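Local structure of possible glutathione S-transferase (Rhodopseudomonas palustris, 3M8N) at residues H102-N107 against Y137-V142; S110-L115 against Y166-V171; H127-W132 against Q174-L179; A91-W96 against Q157-D162. The protein probably catalyses the conjugation of glutathione to electrophilic substrates. All blocks are in the same frame, centred on the assembly; numbering follows the deposited sequence.

Contact 1. Residues H102-N107 against Y137-V142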
# COMPACT_ATOMS: atom_id res chain seq x y z
N HIS A 102 2.87 -1.08 -4.47
CA HIS A 102 3.10 -2.11 -5.50
C HIS A 102 3.98 -1.73 -6.70
O HIS A 102 4.52 -2.59 -7.31
CB HIS A 102 1.78 -2.71 -6.00
CG HIS A 102 1.01 -1.80 -6.90
ND1 HIS A 102 1.18 -1.79 -8.26
CD2 HIS A 102 0.05 -0.90 -6.63
CE1 HIS A 102 0.38 -0.88 -8.79
NE2 HIS A 102 -0.31 -0.31 -7.82
N ALA A 103 4.14 -0.44 -6.98
CA ALA A 103 4.94 0.05 -8.11
C ALA A 103 6.30 0.64 -7.81
O ALA A 103 7.20 0.41 -8.55
CB ALA A 103 4.14 0.98 -9.00
N LEU A 104 6.49 1.37 -6.72
CA LEU A 104 7.83 1.93 -6.33
C LEU A 104 8.70 1.10 -5.41
O LEU A 104 9.89 0.89 -5.73
CB LEU A 104 7.74 3.33 -5.71
CG LEU A 104 8.10 4.51 -6.57
CD1 LEU A 104 7.20 4.55 -7.78
CD2 LEU A 104 7.90 5.73 -5.79
N GLU A 105 8.13 0.71 -4.27
CA GLU A 105 8.80 -0.12 -3.31
C GLU A 105 9.43 -1.34 -3.96
O GLU A 105 10.61 -1.51 -3.83
CB GLU A 105 7.81 -0.57 -2.24
CG GLU A 105 8.24 -1.81 -1.39
CD GLU A 105 8.75 -1.41 -0.00
OE1 GLU A 105 8.24 -0.41 0.52
OE2 GLU A 105 9.62 -2.09 0.58
N PRO A 106 8.65 -2.16 -4.68
CA PRO A 106 9.21 -3.38 -5.24
C PRO A 106 10.26 -3.23 -6.36
O PRO A 106 10.93 -4.19 -6.70
CB PRO A 106 7.99 -4.10 -5.80
CG PRO A 106 6.85 -3.40 -5.18
CD PRO A 106 7.25 -2.03 -5.09
N ASN A 107 10.41 -2.04 -6.90
CA ASN A 107 11.26 -1.84 -8.02
C ASN A 107 12.31 -0.82 -7.73
O ASN A 107 13.50 -1.13 -7.72
CB ASN A 107 10.40 -1.40 -9.19
CG ASN A 107 9.44 -2.47 -9.62
OD1 ASN A 107 8.24 -2.25 -9.65
ND2 ASN A 107 9.96 -3.62 -9.95
N TYR A 137 10.51 2.57 -14.31
CA TYR A 137 10.36 3.62 -15.28
C TYR A 137 8.92 3.72 -15.70
O TYR A 137 8.45 4.80 -15.99
CB TYR A 137 11.23 3.35 -16.51
CG TYR A 137 12.67 3.83 -16.41
CD1 TYR A 137 12.97 5.16 -16.19
CD2 TYR A 137 13.72 2.93 -16.55
CE1 TYR A 137 14.29 5.60 -16.09
CE2 TYR A 137 15.06 3.36 -16.47
CZ TYR A 137 15.34 4.69 -16.25
OH TYR A 137 16.64 5.12 -16.14
N ALA A 138 8.21 2.61 -15.74
CA ALA A 138 6.81 2.68 -16.04
C ALA A 138 6.07 3.44 -14.93
O ALA A 138 5.13 4.15 -15.21
CB ALA A 138 6.26 1.32 -16.21
N ALA A 139 6.51 3.28 -13.67
CA ALA A 139 5.92 4.00 -12.51
C ALA A 139 6.22 5.51 -12.58
O ALA A 139 5.31 6.35 -12.48
CB ALA A 139 6.40 3.39 -11.19
N LEU A 140 7.50 5.85 -12.77
CA LEU A 140 7.92 7.23 -12.95
C LEU A 140 7.19 7.91 -14.06
O LEU A 140 6.96 9.09 -14.02
CB LEU A 140 9.35 7.28 -13.21
CG LEU A 140 10.19 6.89 -12.05
CD1 LEU A 140 11.54 6.53 -12.56
CD2 LEU A 140 10.30 8.05 -11.12
N GLN A 141 6.75 7.15 -15.03
CA GLN A 141 6.00 7.69 -16.13
C GLN A 141 4.59 7.96 -15.78
O GLN A 141 4.03 8.94 -16.24
CB GLN A 141 6.02 6.72 -17.33
CG GLN A 141 5.75 7.37 -18.65
CD GLN A 141 6.83 8.37 -18.97
OE1 GLN A 141 8.02 8.00 -19.02
NE2 GLN A 141 6.45 9.66 -19.14
N VAL A 142 3.99 7.07 -14.99
CA VAL A 142 2.67 7.32 -14.44
C VAL A 142 2.77 8.60 -13.62
O VAL A 142 1.88 9.43 -13.66
CB VAL A 142 2.14 6.13 -13.56
CG1 VAL A 142 0.79 6.49 -12.94
CG2 VAL A 142 1.97 4.88 -14.37
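Ala103 and Ala139 bring their CA atoms to 6.0 Å, the nearest CA pair between residues 102-107 of helix 87-117 and residues 137-142 of helix 129-146. The first segment is helical but carries a wider pi-type turn and a kink at Pro106 and Asn107, whose N atoms make no bond to the preceding turn. Pro106 has no N-H to offer, and Asn107 N turns instead to Leu104 O at 3.2 Å. The second segment stays helical. Both belong to the all-helical C-terminal domain of the glutathione S-transferase fold.

Three apolar side chains carry the contact. The methyl groups of Ala103 and Ala139 meet obliquely, flank to flank, with CB of Ala103 4.0 Å from CB of Ala139. Leu104 comes in beside this pair and places CD1 3.7 Å from CB of Ala139, so that one methyl of helix 129-146 is touched by two neighbouring residues of helix 87-117. The isobutyl group gets there through an unusual first torsion (chi1 -103°), well away from a staggered value. Leu104 also rests on Leu165 of helix 160-169 and on Met143, which places it where three helices meet, while Ala139 additionally touches Phe99.

Chemically the contact is methyl against methyl, without polar pairing among the touching atoms. Its closeness therefore depends on the small size of the two alanines, and its cohesion on dispersion and the burial of 104 Å² of surface.

Contact 2. Residues S110-L115 against Y166-V171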
# COMPACT_ATOMS: atom_id res chain seq x y z
N SER A 110 13.73 -1.92 -4.18
CA SER A 110 14.67 -3.04 -4.26
C SER A 110 15.98 -2.63 -4.92
O SER A 110 17.03 -2.98 -4.44
CB SER A 110 14.08 -4.25 -4.99
OG SER A 110 12.69 -4.52 -4.81
N ALA A 111 15.89 -1.87 -6.01
CA ALA A 111 17.06 -1.24 -6.65
C ALA A 111 17.91 -0.49 -5.64
O ALA A 111 19.09 -0.75 -5.49
CB ALA A 111 16.59 -0.29 -7.83
N TYR A 112 17.28 0.42 -4.88
CA TYR A 112 17.94 1.14 -3.80
C TYR A 112 18.57 0.21 -2.77
O TYR A 112 19.69 0.40 -2.29
CB TYR A 112 16.96 2.12 -3.10
CG TYR A 112 17.55 2.75 -1.86
CD1 TYR A 112 18.47 3.79 -1.96
CD2 TYR A 112 17.23 2.27 -0.59
CE1 TYR A 112 19.03 4.35 -0.84
CE2 TYR A 112 17.78 2.82 0.54
CZ TYR A 112 18.69 3.86 0.40
OH TYR A 112 19.26 4.39 1.51
N PHE A 113 17.81 -0.79 -2.36
CA PHE A 113 18.28 -1.61 -1.27
C PHE A 113 19.52 -2.35 -1.71
O PHE A 113 20.54 -2.35 -1.02
CB PHE A 113 17.19 -2.59 -0.81
CG PHE A 113 17.62 -3.46 0.32
CD1 PHE A 113 17.63 -2.96 1.62
CD2 PHE A 113 18.06 -4.75 0.09
CE1 PHE A 113 18.07 -3.77 2.69
CE2 PHE A 113 18.49 -5.57 1.13
CZ PHE A 113 18.48 -5.09 2.43
N TRP A 114 19.39 -3.00 -2.87
CA TRP A 114 20.41 -3.94 -3.38
C TRP A 114 21.60 -3.22 -3.98
O TRP A 114 22.73 -3.56 -3.67
CB TRP A 114 19.79 -4.97 -4.35
CG TRP A 114 18.93 -5.92 -3.62
CD1 TRP A 114 17.57 -5.93 -3.56
CD2 TRP A 114 19.38 -6.97 -2.77
NE1 TRP A 114 17.14 -6.93 -2.73
CE2 TRP A 114 18.23 -7.59 -2.23
CE3 TRP A 114 20.64 -7.46 -2.42
CZ2 TRP A 114 18.31 -8.67 -1.38
CZ3 TRP A 114 20.71 -8.53 -1.57
CH2 TRP A 114 19.55 -9.13 -1.06
N LEU A 115 21.32 -2.19 -4.78
CA LEU A 115 22.38 -1.46 -5.46
C LEU A 115 23.06 -0.41 -4.60
O LEU A 115 24.20 -0.07 -4.84
CB LEU A 115 21.90 -0.85 -6.77
CG LEU A 115 21.22 -1.80 -7.73
CD1 LEU A 115 20.89 -1.07 -9.04
CD2 LEU A 115 22.02 -3.13 -7.96
N TYR A 166 7.87 10.41 -2.26
CA TYR A 166 9.16 10.98 -2.16
C TYR A 166 10.23 10.05 -1.66
O TYR A 166 11.35 10.16 -2.07
CB TYR A 166 9.12 12.31 -1.36
CG TYR A 166 10.43 13.05 -1.42
CD1 TYR A 166 10.70 13.97 -2.43
CD2 TYR A 166 11.42 12.75 -0.50
CE1 TYR A 166 11.98 14.64 -2.46
CE2 TYR A 166 12.64 13.38 -0.53
CZ TYR A 166 12.91 14.31 -1.52
OH TYR A 166 14.17 14.84 -1.46
N GLY A 167 9.92 9.17 -0.73
CA GLY A 167 10.85 8.24 -0.12
C GLY A 167 11.85 7.52 -1.01
O GLY A 167 13.06 7.63 -0.79
N TYR A 168 11.35 6.77 -1.99
CA TYR A 168 12.19 6.13 -2.97
C TYR A 168 12.41 7.02 -4.19
O TYR A 168 13.49 7.05 -4.69
CB TYR A 168 11.67 4.72 -3.35
CG TYR A 168 11.77 3.80 -2.21
CD1 TYR A 168 12.99 3.56 -1.61
CD2 TYR A 168 10.64 3.24 -1.66
CE1 TYR A 168 13.10 2.74 -0.49
CE2 TYR A 168 10.74 2.41 -0.51
CZ TYR A 168 11.97 2.16 0.06
OH TYR A 168 12.11 1.35 1.17
N THR A 169 11.40 7.75 -4.66
CA THR A 169 11.60 8.60 -5.83
C THR A 169 12.87 9.43 -5.70
O THR A 169 13.60 9.62 -6.67
CB THR A 169 10.40 9.48 -6.16
OG1 THR A 169 9.21 8.68 -6.25
CG2 THR A 169 10.58 10.15 -7.52
N HIS A 170 13.20 9.86 -4.51
CA HIS A 170 14.24 10.82 -4.40
C HIS A 170 15.61 10.19 -4.46
O HIS A 170 16.60 10.89 -4.67
CB HIS A 170 14.10 11.66 -3.14
CG HIS A 170 14.79 11.09 -1.94
ND1 HIS A 170 14.29 10.02 -1.23
CD2 HIS A 170 15.92 11.46 -1.31
CE1 HIS A 170 15.10 9.73 -0.24
NE2 HIS A 170 16.10 10.60 -0.25
N VAL A 171 15.68 8.89 -4.28
CA VAL A 171 16.98 8.24 -4.42
C VAL A 171 17.14 7.50 -5.75
O VAL A 171 18.15 6.88 -5.95
CB VAL A 171 17.27 7.24 -3.29
CG1 VAL A 171 17.55 7.91 -2.01
CG2 VAL A 171 16.14 6.24 -3.12
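Tyr112 and Val171 lie nearest in the backbone, their CA atoms 7.2 Å apart, where residues 110-115 of helix 87-117 face residues 166-171, at the C-terminal part of helix 160-169. A gap of that width is bridged by side chains, and the Tyr112 ring does most of the bridging. With CG anti to the backbone N (chi1 172°), the ring reaches toward 166-171 and meets two residues along different borders. CD1 of Tyr112 lies 3.6 Å from CG2 of Val171, which approaches the ring obliquely, and CE1 of Tyr112 is 4.0 Å from CG1 of Val171, so both valine methyls follow that border. On the other border, CD2 of Tyr112 is 4.2 Å from CE1 of Tyr168; the two tyrosine side chains run roughly perpendicular, and CD2 arrives at the edge of the Tyr168 ring, near its plane.

This packing belongs to the all-helical C-terminal domain of the glutathione S-transferase fold, yet the phenol ends of both tyrosines leave that domain. Tyr112 OH is hydrogen-bonded to Arg11 O, and Tyr168 OH makes a weak hydrogen bond with Asn14 N, both in the thioredoxin-like N-terminal domain.

Val171 is also packed from its own segment: its CG1 sits 3.5 Å above one face of the His170 imidazole, offset toward the rim. His170 ND1 in turn makes weak, strongly bent hydrogen bonds with Tyr166 O and Gly167 O, the latter at 2.7 Å, which probably help to restrain the ring.

Contact 3. Residues H127-W132 against Q174-L179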
# COMPACT_ATOMS: atom_id res chain seq x y z
N HIS A 127 19.84 -10.75 -12.17
CA HIS A 127 18.62 -11.18 -12.83
C HIS A 127 17.42 -10.27 -12.57
O HIS A 127 16.44 -10.31 -13.31
CB HIS A 127 18.25 -12.62 -12.43
CG HIS A 127 19.34 -13.63 -12.67
ND1 HIS A 127 19.87 -13.87 -13.93
CD2 HIS A 127 19.98 -14.47 -11.83
CE1 HIS A 127 20.81 -14.80 -13.84
NE2 HIS A 127 20.90 -15.18 -12.58
N ALA A 128 17.45 -9.48 -11.50
CA ALA A 128 16.25 -8.76 -11.11
C ALA A 128 16.28 -7.38 -11.73
O ALA A 128 15.26 -6.84 -12.12
CB ALA A 128 16.17 -8.68 -9.65
N LEU A 129 17.48 -6.85 -11.86
CA LEU A 129 17.70 -5.51 -12.32
C LEU A 129 16.86 -4.98 -13.46
O LEU A 129 16.27 -3.92 -13.35
CB LEU A 129 19.13 -5.40 -12.74
CG LEU A 129 19.72 -4.31 -11.91
CD1 LEU A 129 20.55 -4.99 -10.82
CD2 LEU A 129 20.55 -3.45 -12.83
N GLU A 130 16.80 -5.65 -14.59
CA GLU A 130 16.23 -4.94 -15.74
C GLU A 130 14.68 -4.83 -15.68
O GLU A 130 14.05 -3.98 -16.35
CB GLU A 130 16.84 -5.43 -17.08
CG GLU A 130 15.87 -5.64 -18.26
CD GLU A 130 15.45 -7.12 -18.39
OE1 GLU A 130 16.31 -7.94 -18.81
OE2 GLU A 130 14.27 -7.47 -18.07
N ASP A 131 14.09 -5.68 -14.82
CA ASP A 131 12.70 -5.55 -14.41
C ASP A 131 12.50 -4.37 -13.50
O ASP A 131 11.54 -3.64 -13.67
CB ASP A 131 12.29 -6.77 -13.65
CG ASP A 131 12.00 -7.89 -14.54
OD1 ASP A 131 11.32 -7.61 -15.58
OD2 ASP A 131 12.45 -9.03 -14.22
N TRP A 132 13.39 -4.21 -12.52
CA TRP A 132 13.33 -3.10 -11.58
C TRP A 132 13.33 -1.83 -12.38
O TRP A 132 12.47 -0.97 -12.20
CB TRP A 132 14.47 -3.14 -10.58
CG TRP A 132 14.31 -4.22 -9.66
CD1 TRP A 132 13.16 -4.91 -9.42
CD2 TRP A 132 15.30 -4.78 -8.83
NE1 TRP A 132 13.38 -5.88 -8.46
CE2 TRP A 132 14.70 -5.82 -8.09
CE3 TRP A 132 16.67 -4.51 -8.63
CZ2 TRP A 132 15.40 -6.60 -7.16
CZ3 TRP A 132 17.37 -5.30 -7.66
CH2 TRP A 132 16.72 -6.32 -6.95
N GLN A 174 20.22 7.77 -7.90
CA GLN A 174 21.40 7.23 -7.26
C GLN A 174 21.43 5.74 -7.45
O GLN A 174 22.41 5.10 -7.11
CB GLN A 174 21.47 7.57 -5.77
CG GLN A 174 21.88 8.98 -5.50
CD GLN A 174 21.31 9.48 -4.20
OE1 GLN A 174 21.51 8.85 -3.16
NE2 GLN A 174 20.57 10.61 -4.24
N CYS A 175 20.40 5.16 -8.02
CA CYS A 175 20.38 3.73 -8.05
C CYS A 175 20.07 3.18 -9.43
O CYS A 175 19.39 2.19 -9.55
CB CYS A 175 19.45 3.18 -6.93
SG CYS A 175 17.60 3.35 -7.11
N ASP A 176 20.58 3.87 -10.46
CA ASP A 176 20.61 3.39 -11.84
C ASP A 176 19.45 3.87 -12.65
O ASP A 176 19.23 3.38 -13.75
CB ASP A 176 20.60 1.86 -11.91
CG ASP A 176 21.99 1.23 -11.74
OD1 ASP A 176 22.95 1.86 -11.24
OD2 ASP A 176 22.10 0.05 -12.12
N PHE A 177 18.66 4.78 -12.10
CA PHE A 177 17.62 5.41 -12.88
C PHE A 177 18.16 6.77 -13.34
O PHE A 177 18.93 7.42 -12.67
CB PHE A 177 16.34 5.56 -12.06
CG PHE A 177 15.64 4.29 -11.77
CD1 PHE A 177 14.60 3.86 -12.55
CD2 PHE A 177 15.97 3.54 -10.69
CE1 PHE A 177 13.97 2.68 -12.29
CE2 PHE A 177 15.32 2.34 -10.41
CZ PHE A 177 14.33 1.93 -11.20
N ASP A 178 17.72 7.20 -14.50
CA ASP A 178 18.17 8.45 -15.06
C ASP A 178 16.92 9.24 -15.15
O ASP A 178 16.00 8.88 -15.89
CB ASP A 178 18.88 8.22 -16.43
CG ASP A 178 19.10 9.51 -17.27
OD1 ASP A 178 19.05 10.65 -16.75
OD2 ASP A 178 19.35 9.34 -18.50
N LEU A 179 16.89 10.33 -14.39
CA LEU A 179 15.69 11.12 -14.25
C LEU A 179 15.59 12.33 -15.17
O LEU A 179 14.64 13.12 -15.09
CB LEU A 179 15.52 11.48 -12.77
CG LEU A 179 14.66 10.43 -12.03
CD1 LEU A 179 15.52 9.25 -11.61
CD2 LEU A 179 13.96 11.04 -10.81
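Leu129 supplies the apolar-to-polar touch of this contact: its methyl CD2 comes within 3.9 Å of OD2 of Asp176, the two side chains crossing at about a right angle. The carboxylate is not held by this approach. Its charge is met by Arg122, whose NH1 forms a salt bridge with OD2, so Leu129 abuts the flank of a paired acid. The CB of Asp176 points toward 127-132.

Ring-to-carbonyl contact is the second kind. Phe177, its CG anti to the carbonyl carbon (chi1 -70°), carries its ring to Trp132. CZ of Phe177 stands 3.6 Å from the backbone O of Trp132, and that oxygen lies at the edge of the phenyl ring, near its plane. The geometry is consistent with a weak, favourable meeting of the partly positive ring rim and the carbonyl dipole.

Both touches join the N-terminal turn of helix 129-146 to the loop between helices 160-169 and 183-193, within the helical domain of a glutathione S-transferase. The backbones remain well separated, with CA of Leu129 9.4 Å from CA of Asp176. In this loop Cys175 packs on Cys116; a disulfide between them has been seen in another structure of the protein but is absent here.

Aromatic packing extends the contact beyond its two segments. Phe177 meets Tyr137 edge-to-face, and Tyr137 OH is hydrogen-bonded to Asp178 N, while the Trp132 indole, one face covered by Ala128 CB, meets Trp114 with ring planes about 15° apart.

Contact 4. Residues A91-W96 against Q157-D162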
# COMPACT_ATOMS: atom_id res chain seq x y z
N ALA A 91 -9.14 9.57 -0.38
CA ALA A 91 -9.05 8.28 -1.05
C ALA A 91 -8.00 8.35 -2.16
O ALA A 91 -7.28 7.41 -2.38
CB ALA A 91 -10.41 7.87 -1.59
N GLU A 92 -7.87 9.50 -2.82
CA GLU A 92 -6.81 9.72 -3.78
C GLU A 92 -5.45 9.75 -3.21
O GLU A 92 -4.57 9.25 -3.82
CB GLU A 92 -6.99 11.02 -4.58
CG GLU A 92 -8.25 11.07 -5.39
CD GLU A 92 -8.36 12.38 -6.19
OE1 GLU A 92 -7.55 13.36 -5.97
OE2 GLU A 92 -9.27 12.42 -7.06
N ALA A 93 -5.27 10.32 -2.02
CA ALA A 93 -3.99 10.22 -1.31
C ALA A 93 -3.62 8.79 -1.06
O ALA A 93 -2.49 8.45 -1.25
CB ALA A 93 -4.03 11.00 0.02
N LEU A 94 -4.58 7.96 -0.63
CA LEU A 94 -4.37 6.54 -0.39
C LEU A 94 -4.13 5.80 -1.65
O LEU A 94 -3.30 4.94 -1.69
CB LEU A 94 -5.56 5.90 0.39
CG LEU A 94 -5.62 6.22 1.90
CD1 LEU A 94 -6.96 5.95 2.47
CD2 LEU A 94 -4.48 5.62 2.76
N GLN A 95 -4.86 6.16 -2.71
CA GLN A 95 -4.63 5.63 -4.05
C GLN A 95 -3.16 5.75 -4.43
O GLN A 95 -2.54 4.76 -4.72
CB GLN A 95 -5.47 6.34 -5.07
CG GLN A 95 -5.19 5.89 -6.44
CD GLN A 95 -5.72 6.80 -7.52
OE1 GLN A 95 -6.92 7.01 -7.68
NE2 GLN A 95 -4.82 7.27 -8.32
N TRP A 96 -2.59 6.95 -4.32
CA TRP A 96 -1.21 7.12 -4.64
C TRP A 96 -0.27 6.40 -3.68
O TRP A 96 0.77 5.95 -4.07
CB TRP A 96 -0.88 8.59 -4.76
CG TRP A 96 -1.44 9.15 -6.02
CD1 TRP A 96 -2.51 9.96 -6.14
CD2 TRP A 96 -0.96 8.91 -7.33
NE1 TRP A 96 -2.75 10.23 -7.46
CE2 TRP A 96 -1.81 9.59 -8.21
CE3 TRP A 96 0.10 8.16 -7.86
CZ2 TRP A 96 -1.64 9.55 -9.61
CZ3 TRP A 96 0.26 8.12 -9.27
CH2 TRP A 96 -0.59 8.81 -10.10
N GLN A 157 -2.46 19.79 -2.99
CA GLN A 157 -1.68 20.32 -1.89
C GLN A 157 -0.82 19.21 -1.46
O GLN A 157 -1.02 18.09 -1.91
CB GLN A 157 -2.58 20.70 -0.72
CG GLN A 157 -3.40 19.50 -0.17
CD GLN A 157 -3.95 19.68 1.24
OE1 GLN A 157 -4.89 20.44 1.42
NE2 GLN A 157 -3.38 18.95 2.24
N LEU A 158 0.18 19.55 -0.65
CA LEU A 158 1.06 18.57 -0.02
C LEU A 158 0.26 17.68 0.97
O LEU A 158 -0.43 18.19 1.87
CB LEU A 158 2.21 19.24 0.70
CG LEU A 158 3.26 18.31 1.26
CD1 LEU A 158 4.12 17.88 0.19
CD2 LEU A 158 4.13 18.99 2.20
N THR A 159 0.34 16.36 0.77
CA THR A 159 -0.34 15.38 1.58
C THR A 159 0.70 14.28 1.86
O THR A 159 1.86 14.38 1.39
CB THR A 159 -1.63 14.82 0.96
OG1 THR A 159 -1.34 13.92 -0.08
CG2 THR A 159 -2.49 15.85 0.40
N ILE A 160 0.32 13.28 2.63
CA ILE A 160 1.17 12.13 2.90
C ILE A 160 1.46 11.28 1.66
O ILE A 160 2.44 10.58 1.63
CB ILE A 160 0.63 11.18 4.08
CG1 ILE A 160 -0.85 10.96 3.93
CG2 ILE A 160 1.01 11.72 5.39
CD1 ILE A 160 -1.34 9.72 4.66
N ALA A 161 0.63 11.36 0.64
CA ALA A 161 0.93 10.72 -0.65
C ALA A 161 2.21 11.19 -1.27
O ALA A 161 2.91 10.38 -1.82
CB ALA A 161 -0.17 10.92 -1.64
N ASP A 162 2.51 12.52 -1.19
CA ASP A 162 3.76 13.12 -1.72
C ASP A 162 4.95 12.64 -0.94
O ASP A 162 5.95 12.25 -1.50
CB ASP A 162 3.68 14.63 -1.64
CG ASP A 162 2.58 15.19 -2.47
OD1 ASP A 162 2.67 15.17 -3.69
OD2 ASP A 162 1.59 15.63 -1.92
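Ala161 turns its CB bond toward 91-96, but the carbonyl O of Ala93 touches the methyl from its side, 3.4 Å from CB of Ala161. The two CA atoms are just 5.0 Å apart, a separation possible because neither residue carries more than a methyl; the methyls themselves sit past one another, CB of Ala93 4.2 Å from CB of Ala161. One turn along, Trp96 contributes its methylene, with CB 4.0 Å from CB of Ala161. Its indole leads away from 157-162 and meets the rings of His146, Phe153 and Phe99 instead. On the other side, Ala93 CB comes within 4.0 Å of OG1 of Thr159.

That hydroxyl has a second role. With chi1 at 74°, OG1 is tucked between the backbone N and the carbonyl carbon, from where it accepts a weak, bent bond from Ala161 N at 3.3 Å. Thr159 N donates to OD2 of Asp162 at 3.1 Å, nearly straight at 162° and onto the lone pair anti to the other carboxylate oxygen. OD1 is taken by Trp188 NE1 and Phe153 N, so both carboxylate oxygens are engaged. Away from this face, Glu92 forms a salt bridge with Arg64 of the second subunit.

Thr159 and Asp162 form the Ser/Thr-x-x-Asp N-capping box, its aspartate arm the firm one, that recurs in glutathione S-transferases where the buried helix of the C-terminal domain starts.

From the N terminus, helix 87-117 supplies in succession residues 91-96, 102-107 and 110-115, the first partners of contacts 4, 1 and 2. Residues 127-132 then open contact 3. Contact 1 closes first, at 137-142, and so falls wholly within the span of contact 4, which closes at 157-162. Contact 2, closing at 166-171, crosses both; contact 3, closing last at 174-179, crosses all three. Contacts 2 and 4 join the same two helices, 87-117 and 160-169, with centres about 19 Å apart, while contact 1 adds helix 129-146 and contact 3 ties that helix to the loop between helices 160-169 and 183-193. Leu104 CD2 reaches Thr169 OG1 at 3.3 Å, linking contacts 1 and 2.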